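Local atomic coordinates of aclacinomycin-N/aclacinomycin-A oxidase (Streptomyces galilaeus, PDB entry 2IPI), a protein that oxidises the terminal sugar of aclacinomycins in two successive steps, converting aclacinomycin N to A and then A to Y with a bicovalently bound FAD and molecular oxygen. Residues A127-T132 against I144-C149; G156-G161 against Y225-P230. All blocks are in the same frame, centred on the assembly; numbering follows the deposited sequence.

Contact 1: A127-T132 against I144-C149; sequences ATLGET and IPAGVC. With FAD (flavin-adenine dinucleotide), chain F.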
loop_
_atom_site.group_PDB
_atom_site.type_symbol
_atom_site.label_atom_id
_atom_site.label_comp_id
_atom_site.label_asym_id
_atom_site.label_seq_id
_atom_site.Cartn_x
_atom_site.Cartn_y
_atom_site.Cartn_z
ATOM N N ALA A 127 1.332 3.864 15.360
ATOM C CA ALA A 127 0.875 2.498 15.509
ATOM C C ALA A 127 1.233 1.673 14.276
ATOM O O ALA A 127 1.187 2.225 13.179
ATOM C CB ALA A 127 -0.639 2.466 15.667
ATOM N N THR A 128 1.533 0.410 14.509
ATOM C CA THR A 128 1.769 -0.519 13.392
ATOM C C THR A 128 0.461 -1.166 13.001
ATOM O O THR A 128 -0.499 -1.187 13.772
ATOM C CB THR A 128 2.883 -1.493 13.827
ATOM O OG1 THR A 128 3.678 -1.881 12.702
ATOM C CG2 THR A 128 2.284 -2.754 14.412
ATOM N N LEU A 129 0.353 -1.708 11.781
ATOM C CA LEU A 129 -0.882 -2.413 11.426
ATOM C C LEU A 129 -1.118 -3.554 12.412
ATOM O O LEU A 129 -2.226 -3.725 12.916
ATOM C CB LEU A 129 -0.834 -2.932 10.002
ATOM C CG LEU A 129 -0.793 -1.886 8.880
ATOM C CD1 LEU A 129 -0.907 -2.535 7.511
ATOM C CD2 LEU A 129 -1.907 -0.866 9.077
ATOM N N GLY A 130 -0.062 -4.304 12.711
ATOM C CA GLY A 130 -0.165 -5.418 13.654
ATOM C C GLY A 130 -0.751 -4.982 14.981
ATOM O O GLY A 130 -1.612 -5.650 15.556
ATOM N N GLU A 131 -0.300 -3.827 15.478
ATOM C CA GLU A 131 -0.843 -3.336 16.747
ATOM C C GLU A 131 -2.292 -2.928 16.568
ATOM O O GLU A 131 -3.138 -3.263 17.410
ATOM C CB GLU A 131 0.000 -2.186 17.306
ATOM C CG GLU A 131 1.336 -2.692 17.824
ATOM C CD GLU A 131 2.337 -1.597 18.104
ATOM O OE1 GLU A 131 2.037 -0.430 17.782
ATOM O OE2 GLU A 131 3.402 -1.965 18.653
ATOM N N THR A 132 -2.625 -2.225 15.484
ATOM C CA THR A 132 -4.027 -1.777 15.420
ATOM C C THR A 132 -4.960 -2.983 15.306
ATOM O O THR A 132 -5.970 -3.064 16.016
ATOM C CB THR A 132 -4.329 -0.761 14.312
ATOM O OG1 THR A 132 -4.322 -1.398 13.039
ATOM C CG2 THR A 132 -3.243 0.310 14.345
ATOM N N ILE A 144 -10.198 -3.299 10.309
ATOM C CA ILE A 144 -10.204 -2.502 9.099
ATOM C C ILE A 144 -9.541 -3.273 7.955
ATOM O O ILE A 144 -8.604 -4.048 8.194
ATOM C CB ILE A 144 -9.489 -1.155 9.296
ATOM C CG1 ILE A 144 -8.104 -1.208 9.938
ATOM C CG2 ILE A 144 -10.412 -0.199 10.051
ATOM C CD1 ILE A 144 -7.405 0.140 9.960
ATOM N N PRO A 145 -10.008 -3.109 6.720
ATOM C CA PRO A 145 -9.366 -3.781 5.576
ATOM C C PRO A 145 -8.047 -3.146 5.143
ATOM O O PRO A 145 -7.937 -2.583 4.050
ATOM C CB PRO A 145 -10.403 -3.621 4.456
ATOM C CG PRO A 145 -11.206 -2.429 4.839
ATOM C CD PRO A 145 -11.183 -2.323 6.326
ATOM N N ALA A 146 -7.053 -3.248 6.024
ATOM C CA ALA A 146 -5.741 -2.677 5.751
ATOM C C ALA A 146 -4.767 -3.710 5.206
ATOM O O ALA A 146 -5.086 -4.877 4.963
ATOM C CB ALA A 146 -5.179 -2.042 7.013
ATOM N N GLY A 147 -3.526 -3.287 4.990
ATOM C CA GLY A 147 -2.486 -4.098 4.389
ATOM C C GLY A 147 -2.196 -5.410 5.105
ATOM O O GLY A 147 -2.809 -5.722 6.128
ATOM N N VAL A 148 -1.256 -6.155 4.539
ATOM C CA VAL A 148 -0.771 -7.408 5.087
ATOM C C VAL A 148 0.365 -7.233 6.080
ATOM O O VAL A 148 0.365 -7.844 7.158
ATOM C CB VAL A 148 -0.253 -8.347 3.972
ATOM C CG1 VAL A 148 -0.101 -9.757 4.516
ATOM C CG2 VAL A 148 -1.178 -8.325 2.774
ATOM N N CYS A 149 1.389 -6.440 5.777
ATOM C CA CYS A 149 2.580 -6.543 6.639
ATOM C C CYS A 149 2.380 -5.924 8.020
ATOM O O CYS A 149 1.980 -4.759 8.128
ATOM C CB CYS A 149 3.783 -5.937 5.907
ATOM S SG CYS A 149 3.844 -6.249 4.124
HETATM P PA FAD F . 6.834 5.893 6.008
HETATM O O1A FAD F . 8.063 5.819 5.320
HETATM O O2A FAD F . 7.011 6.412 7.364
HETATM O O5B FAD F . 5.791 6.765 5.217
HETATM C C5B FAD F . 5.542 6.591 3.881
HETATM C C4B FAD F . 5.030 7.891 3.265
HETATM O O4B FAD F . 4.050 8.439 4.102
HETATM C C3B FAD F . 6.137 8.960 3.212
HETATM O O3B FAD F . 5.898 9.862 2.194
HETATM C C2B FAD F . 5.984 9.680 4.541
HETATM O O2B FAD F . 6.499 10.984 4.581
HETATM C C1B FAD F . 4.480 9.614 4.693
HETATM N N9A FAD F . 4.016 9.776 6.085
HETATM C C8A FAD F . 4.416 9.076 7.154
HETATM N N7A FAD F . 3.770 9.482 8.238
HETATM C C5A FAD F . 2.964 10.475 7.863
HETATM C C6A FAD F . 2.059 11.268 8.556
HETATM N N6A FAD F . 1.863 11.030 9.796
HETATM N N1A FAD F . 1.363 12.186 7.907
HETATM C C2A FAD F . 1.531 12.311 6.611
HETATM N N3A FAD F . 2.368 11.566 5.915
HETATM C C4A FAD F . 3.090 10.671 6.520
HETATM N N1 FAD F . 0.579 -1.420 1.108
HETATM C C2 FAD F . -0.701 -1.854 0.859
HETATM O O2 FAD F . -1.529 -1.180 0.421
HETATM N N3 FAD F . -1.004 -3.156 1.150
HETATM C C4 FAD F . -0.072 -4.029 1.683
HETATM O O4 FAD F . -0.419 -5.130 2.004
HETATM C C4X FAD F . 1.220 -3.569 1.948
HETATM N N5 FAD F . 2.189 -4.390 2.447
HETATM C C5X FAD F . 3.423 -3.927 2.768
HETATM C C6 FAD F . 4.366 -4.766 3.365
HETATM C C7 FAD F . 5.619 -4.295 3.627
HETATM C C7M FAD F . 6.538 -5.210 4.368
HETATM C C8 FAD F . 5.943 -2.954 3.395
HETATM C C8M FAD F . 7.215 -2.382 3.980
HETATM C C9 FAD F . 4.980 -2.154 2.823
HETATM C C9A FAD F . 3.734 -2.608 2.468
HETATM N N10 FAD F . 2.798 -1.782 1.875
HETATM C C10 FAD F . 1.534 -2.244 1.658
HETATM C "C1'" FAD F . 3.209 -0.612 1.043
HETATM C "C2'" FAD F . 3.342 0.720 1.784
HETATM O "O2'" FAD F . 4.621 1.203 2.036
HETATM C "C3'" FAD F . 2.543 0.802 3.063
HETATM O "O3'" FAD F . 1.193 0.527 2.851
HETATM C "C4'" FAD F . 2.907 2.201 3.647
HETATM O "O4'" FAD F . 3.364 3.120 2.739
HETATM C "C5'" FAD F . 3.878 2.298 4.799
HETATM O "O5'" FAD F . 3.874 3.582 5.329
HETATM P P FAD F . 4.858 3.843 6.514
HETATM O O1P FAD F . 4.273 4.707 7.475
HETATM O O2P FAD F . 5.232 2.601 7.036
HETATM O O3P FAD F . 6.194 4.443 5.918
#

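Contact 2: G156-G161 against Y225-P230; sequences GHVLGG and YWFRTP. With FAD (flavin-adenine dinucleotide), chain F.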
loop_
_atom_site.group_PDB
_atom_site.type_symbol
_atom_site.label_atom_id
_atom_site.label_comp_id
_atom_site.label_asym_id
_atom_site.label_seq_id
_atom_site.Cartn_x
_atom_site.Cartn_y
_atom_site.Cartn_z
ATOM N N GLY A 156 1.680 6.353 6.948
ATOM C CA GLY A 156 1.819 6.597 5.510
ATOM C C GLY A 156 1.138 5.509 4.700
ATOM O O GLY A 156 1.300 5.479 3.473
ATOM N N HIS A 157 0.399 4.647 5.394
ATOM C CA HIS A 157 -0.347 3.551 4.805
ATOM C C HIS A 157 -1.785 3.949 4.539
ATOM O O HIS A 157 -2.350 3.655 3.476
ATOM C CB HIS A 157 -0.308 2.326 5.727
ATOM C CG HIS A 157 -1.196 1.194 5.318
ATOM N ND1 HIS A 157 -0.824 0.274 4.361
ATOM C CD2 HIS A 157 -2.428 0.814 5.739
ATOM C CE1 HIS A 157 -1.787 -0.616 4.209
ATOM N NE2 HIS A 157 -2.779 -0.310 5.031
ATOM N N VAL A 158 -2.432 4.624 5.509
ATOM C CA VAL A 158 -3.862 4.820 5.271
ATOM C C VAL A 158 -4.146 5.960 4.300
ATOM O O VAL A 158 -5.024 5.877 3.433
ATOM C CB VAL A 158 -4.599 5.063 6.602
ATOM C CG1 VAL A 158 -6.013 5.520 6.326
ATOM C CG2 VAL A 158 -4.585 3.817 7.486
ATOM N N LEU A 159 -3.424 7.071 4.373
ATOM C CA LEU A 159 -3.755 8.220 3.524
ATOM C C LEU A 159 -3.506 7.994 2.035
ATOM O O LEU A 159 -3.940 8.815 1.211
ATOM C CB LEU A 159 -3.007 9.465 4.002
ATOM C CG LEU A 159 -1.539 9.444 4.383
ATOM C CD1 LEU A 159 -0.747 8.276 3.817
ATOM C CD2 LEU A 159 -0.869 10.759 3.946
ATOM N N GLY A 160 -2.817 6.909 1.700
ATOM C CA GLY A 160 -2.635 6.515 0.327
ATOM C C GLY A 160 -3.464 5.310 -0.046
ATOM O O GLY A 160 -3.350 4.760 -1.143
ATOM N N GLY A 161 -4.321 4.873 0.866
ATOM C CA GLY A 161 -5.279 3.839 0.647
ATOM C C GLY A 161 -4.790 2.421 0.609
ATOM O O GLY A 161 -5.348 1.665 -0.189
ATOM N N TYR A 225 -6.044 9.454 13.199
ATOM C CA TYR A 225 -7.046 9.072 12.235
ATOM C C TYR A 225 -8.297 8.544 12.948
ATOM O O TYR A 225 -8.059 7.945 14.000
ATOM C CB TYR A 225 -6.562 7.931 11.330
ATOM C CG TYR A 225 -5.457 8.166 10.351
ATOM C CD1 TYR A 225 -4.120 7.971 10.667
ATOM C CD2 TYR A 225 -5.772 8.589 9.057
ATOM C CE1 TYR A 225 -3.121 8.197 9.739
ATOM C CE2 TYR A 225 -4.768 8.817 8.132
ATOM C CZ TYR A 225 -3.455 8.619 8.470
ATOM O OH TYR A 225 -2.469 8.841 7.524
ATOM N N TRP A 226 -9.457 8.741 12.383
ATOM C CA TRP A 226 -10.740 8.282 12.896
ATOM C C TRP A 226 -11.439 7.339 11.938
ATOM O O TRP A 226 -11.595 7.673 10.767
ATOM C CB TRP A 226 -11.660 9.452 13.312
ATOM C CG TRP A 226 -11.126 10.231 14.492
ATOM C CD1 TRP A 226 -10.249 11.279 14.386
ATOM C CD2 TRP A 226 -11.389 10.093 15.896
ATOM N NE1 TRP A 226 -9.955 11.774 15.631
ATOM C CE2 TRP A 226 -10.639 11.064 16.584
ATOM C CE3 TRP A 226 -12.170 9.226 16.660
ATOM C CZ2 TRP A 226 -10.648 11.211 17.968
ATOM C CZ3 TRP A 226 -12.186 9.368 18.038
ATOM C CH2 TRP A 226 -11.429 10.351 18.698
ATOM N N PHE A 227 -11.841 6.164 12.431
ATOM C CA PHE A 227 -12.542 5.206 11.584
ATOM C C PHE A 227 -13.956 4.871 12.047
ATOM O O PHE A 227 -14.198 4.667 13.227
ATOM C CB PHE A 227 -11.762 3.864 11.511
ATOM C CG PHE A 227 -10.440 4.107 10.790
ATOM C CD1 PHE A 227 -9.293 4.366 11.514
ATOM C CD2 PHE A 227 -10.408 4.086 9.401
ATOM C CE1 PHE A 227 -8.091 4.642 10.872
ATOM C CE2 PHE A 227 -9.204 4.354 8.761
ATOM C CZ PHE A 227 -8.064 4.620 9.487
ATOM N N ARG A 228 -14.835 4.789 11.057
ATOM C CA ARG A 228 -16.197 4.342 11.179
ATOM C C ARG A 228 -16.743 4.013 9.797
ATOM O O ARG A 228 -16.609 4.831 8.880
ATOM C CB ARG A 228 -17.053 5.426 11.836
ATOM C CG ARG A 228 -18.266 4.912 12.588
ATOM C CD ARG A 228 -19.551 5.421 11.968
ATOM N NE ARG A 228 -19.798 6.817 12.313
ATOM C CZ ARG A 228 -19.420 7.884 11.631
ATOM N NH1 ARG A 228 -18.730 7.752 10.496
ATOM N NH2 ARG A 228 -19.721 9.106 12.064
ATOM N N THR A 229 -17.364 2.851 9.658
ATOM C CA THR A 229 -18.014 2.526 8.392
ATOM C C THR A 229 -19.120 3.526 8.095
ATOM O O THR A 229 -20.003 3.694 8.936
ATOM C CB THR A 229 -18.576 1.094 8.405
ATOM O OG1 THR A 229 -17.495 0.194 8.705
ATOM C CG2 THR A 229 -19.131 0.738 7.041
ATOM N N PRO A 230 -19.096 4.190 6.947
ATOM C CA PRO A 230 -20.165 5.143 6.592
ATOM C C PRO A 230 -21.539 4.503 6.739
ATOM O O PRO A 230 -22.492 5.140 7.199
ATOM C CB PRO A 230 -19.848 5.502 5.147
ATOM C CG PRO A 230 -18.347 5.363 5.094
ATOM C CD PRO A 230 -18.053 4.125 5.901
HETATM P PA FAD F . 6.834 5.893 6.008
HETATM O O1A FAD F . 8.063 5.819 5.320
HETATM O O2A FAD F . 7.011 6.412 7.364
HETATM O O5B FAD F . 5.791 6.765 5.217
HETATM C C5B FAD F . 5.542 6.591 3.881
HETATM C C4B FAD F . 5.030 7.891 3.265
HETATM O O4B FAD F . 4.050 8.439 4.102
HETATM C C3B FAD F . 6.137 8.960 3.212
HETATM O O3B FAD F . 5.898 9.862 2.194
HETATM C C2B FAD F . 5.984 9.680 4.541
HETATM O O2B FAD F . 6.499 10.984 4.581
HETATM C C1B FAD F . 4.480 9.614 4.693
HETATM N N9A FAD F . 4.016 9.776 6.085
HETATM C C8A FAD F . 4.416 9.076 7.154
HETATM N N7A FAD F . 3.770 9.482 8.238
HETATM C C5A FAD F . 2.964 10.475 7.863
HETATM C C6A FAD F . 2.059 11.268 8.556
HETATM N N6A FAD F . 1.863 11.030 9.796
HETATM N N1A FAD F . 1.363 12.186 7.907
HETATM C C2A FAD F . 1.531 12.311 6.611
HETATM N N3A FAD F . 2.368 11.566 5.915
HETATM C C4A FAD F . 3.090 10.671 6.520
HETATM N N1 FAD F . 0.579 -1.420 1.108
HETATM C C2 FAD F . -0.701 -1.854 0.859
HETATM O O2 FAD F . -1.529 -1.180 0.421
HETATM N N3 FAD F . -1.004 -3.156 1.150
HETATM C C4 FAD F . -0.072 -4.029 1.683
HETATM O O4 FAD F . -0.419 -5.130 2.004
HETATM C C4X FAD F . 1.220 -3.569 1.948
HETATM N N5 FAD F . 2.189 -4.390 2.447
HETATM C C5X FAD F . 3.423 -3.927 2.768
HETATM C C6 FAD F . 4.366 -4.766 3.365
HETATM C C7 FAD F . 5.619 -4.295 3.627
HETATM C C7M FAD F . 6.538 -5.210 4.368
HETATM C C8 FAD F . 5.943 -2.954 3.395
HETATM C C8M FAD F . 7.215 -2.382 3.980
HETATM C C9 FAD F . 4.980 -2.154 2.823
HETATM C C9A FAD F . 3.734 -2.608 2.468
HETATM N N10 FAD F . 2.798 -1.782 1.875
HETATM C C10 FAD F . 1.534 -2.244 1.658
HETATM C "C1'" FAD F . 3.209 -0.612 1.043
HETATM C "C2'" FAD F . 3.342 0.720 1.784
HETATM O "O2'" FAD F . 4.621 1.203 2.036
HETATM C "C3'" FAD F . 2.543 0.802 3.063
HETATM O "O3'" FAD F . 1.193 0.527 2.851
HETATM C "C4'" FAD F . 2.907 2.201 3.647
HETATM O "O4'" FAD F . 3.364 3.120 2.739
HETATM C "C5'" FAD F . 3.878 2.298 4.799
HETATM O "O5'" FAD F . 3.874 3.582 5.329
HETATM P P FAD F . 4.858 3.843 6.514
HETATM O O1P FAD F . 4.273 4.707 7.475
HETATM O O2P FAD F . 5.232 2.601 7.036
HETATM O O3P FAD F . 6.194 4.443 5.918
#

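Contact 1: A127-T132 against I144-C149
Leu129, in the first turn of helix 129-140, reaches across to the bend of 144-149 and is the one side chain of its segment that makes close contact there. Its CG stands anti to the carbonyl carbon (chi1 -66°) and the chain runs on extended, which spreads the two methyls over different parts of the facing backbone. Leu129 CD2 meets the methyl of Ala146, 4.0 Å from Ala146 CB, and Leu129 CD1 rests on polar main chain, 3.7 Å from both Gly147 N and Cys149 O. Ala146 points its methyl at the helix, while Val148 and Cys149 point theirs away from it; Cys149 SG meets the flavin, and Val148 also packs on Phe353. Cys149 SG, anti to its own carbonyl carbon (chi1 -38°), is bonded to flavin C6 at 1.7 Å. Next to it Val148 N donates a nearly straight bond to flavin O4, 2.9 Å with 170° at the hydrogen, and Val148 CG2 lies against the same oxygen. The thioether at C6 and the hydrogen bond at O4 hold the flavin along the edge that carries N5. Gly147 CA lies 3.3 Å from flavin O4, so the backbone itself lines the ring here. Within the helix, Thr132 OG1 bonds back to Leu129 O at 3.1 Å. Thr128, just ahead of the helix, hydrogen-bonds through OG1 to the carbonyls of Pro150 and Val152; Tyr133 OH holds Gly147 O. The bound anthracycline touches Cys149, whose side chain lies about 8 Å from that of the proton acceptor Tyr397. The whole forms the cysteinyl half of the 6-S-cysteinyl, 8alpha-histidyl flavin site of the berberine bridge enzyme-like oxidases, with His89 supplying the other bond.

Contact 2: G156-G161 against Y225-P230
Val158 makes the broad apolar part of this contact, its isopropyl group set between Tyr225 and Phe227 of strand 221-227. Val158 CG1, anti to the backbone N (chi1 169°), meets the two rings in different ways: it lies in the plane of the Phe227 ring at its edge, 3.9 Å from Phe227 CZ, and is 4.0 Å from Tyr225 CE2. Over the tyrosine it is Val158 CB that covers one face, about 4.0 Å above the plane and offset toward the rim. Val158 and Tyr225 run antiparallel alongside one another, so the phenol extends past the valine to Leu159. There the contact is tightest: the hydroxyl lies against the leucine branch point, with Tyr225 OH 3.3 Å from Leu159 CG, while its polar partner is the carbonyl of Gly155. Leu159 CG is wedged between the backbone N and carbonyl carbon (chi1 45°), and Leu159 CD2 continues to the adenine, 3.9 Å from FAD N3A. In the PCMH-type FAD-binding domain this joins the end of helix 154-157 to the antiparallel sheet that holds 221-227, whose neighbours 120-123 and 177-185 contribute Val123 and Leu177 around the two rings. The helix ends in a Schellman motif, Gly161 in positive phi and its N bonded to Val158 O. On its cofactor side Gly156 N donates to FAD O1P and Gly156 O accepts from O4'. His157 ND1 shares a short bond with ribityl O3', 2.5 Å, the oxygen lying near the ring plane. Trp226, still in the strand, faces the other side of the sheet, where NE1 hydrogen-bonds Glu181; beyond Phe227 the chain runs away from 156-161, Arg228 and Thr229 becoming partly exposed and Pro230 exposed.

How the contacts relate
Contacts 1 and 2 lie in series along the chain, with centres 11 Å apart, and meet at His157. The edge of its ring away from ribityl O3' faces contact 1: His157 NE2 is 3.1 Å from Gly147 N and 3.6 Å from Ala146 CB, and Leu129 CD2 packs 3.8 Å from His157 CD2. One imidazole thus spans from the flavin-bearing loop of 144-149 to the ribityl chain. Together the contacts follow the cofactor lengthwise, contact 1 at the isoalloxazine and contact 2 from ribityl through phosphate to adenine. Contact 1 also borders the substrate, with the side chain of Cys149 about 4 Å from the bound anthracycline, whereas the side chain of Val158 in contact 2 is about 14 Å from it.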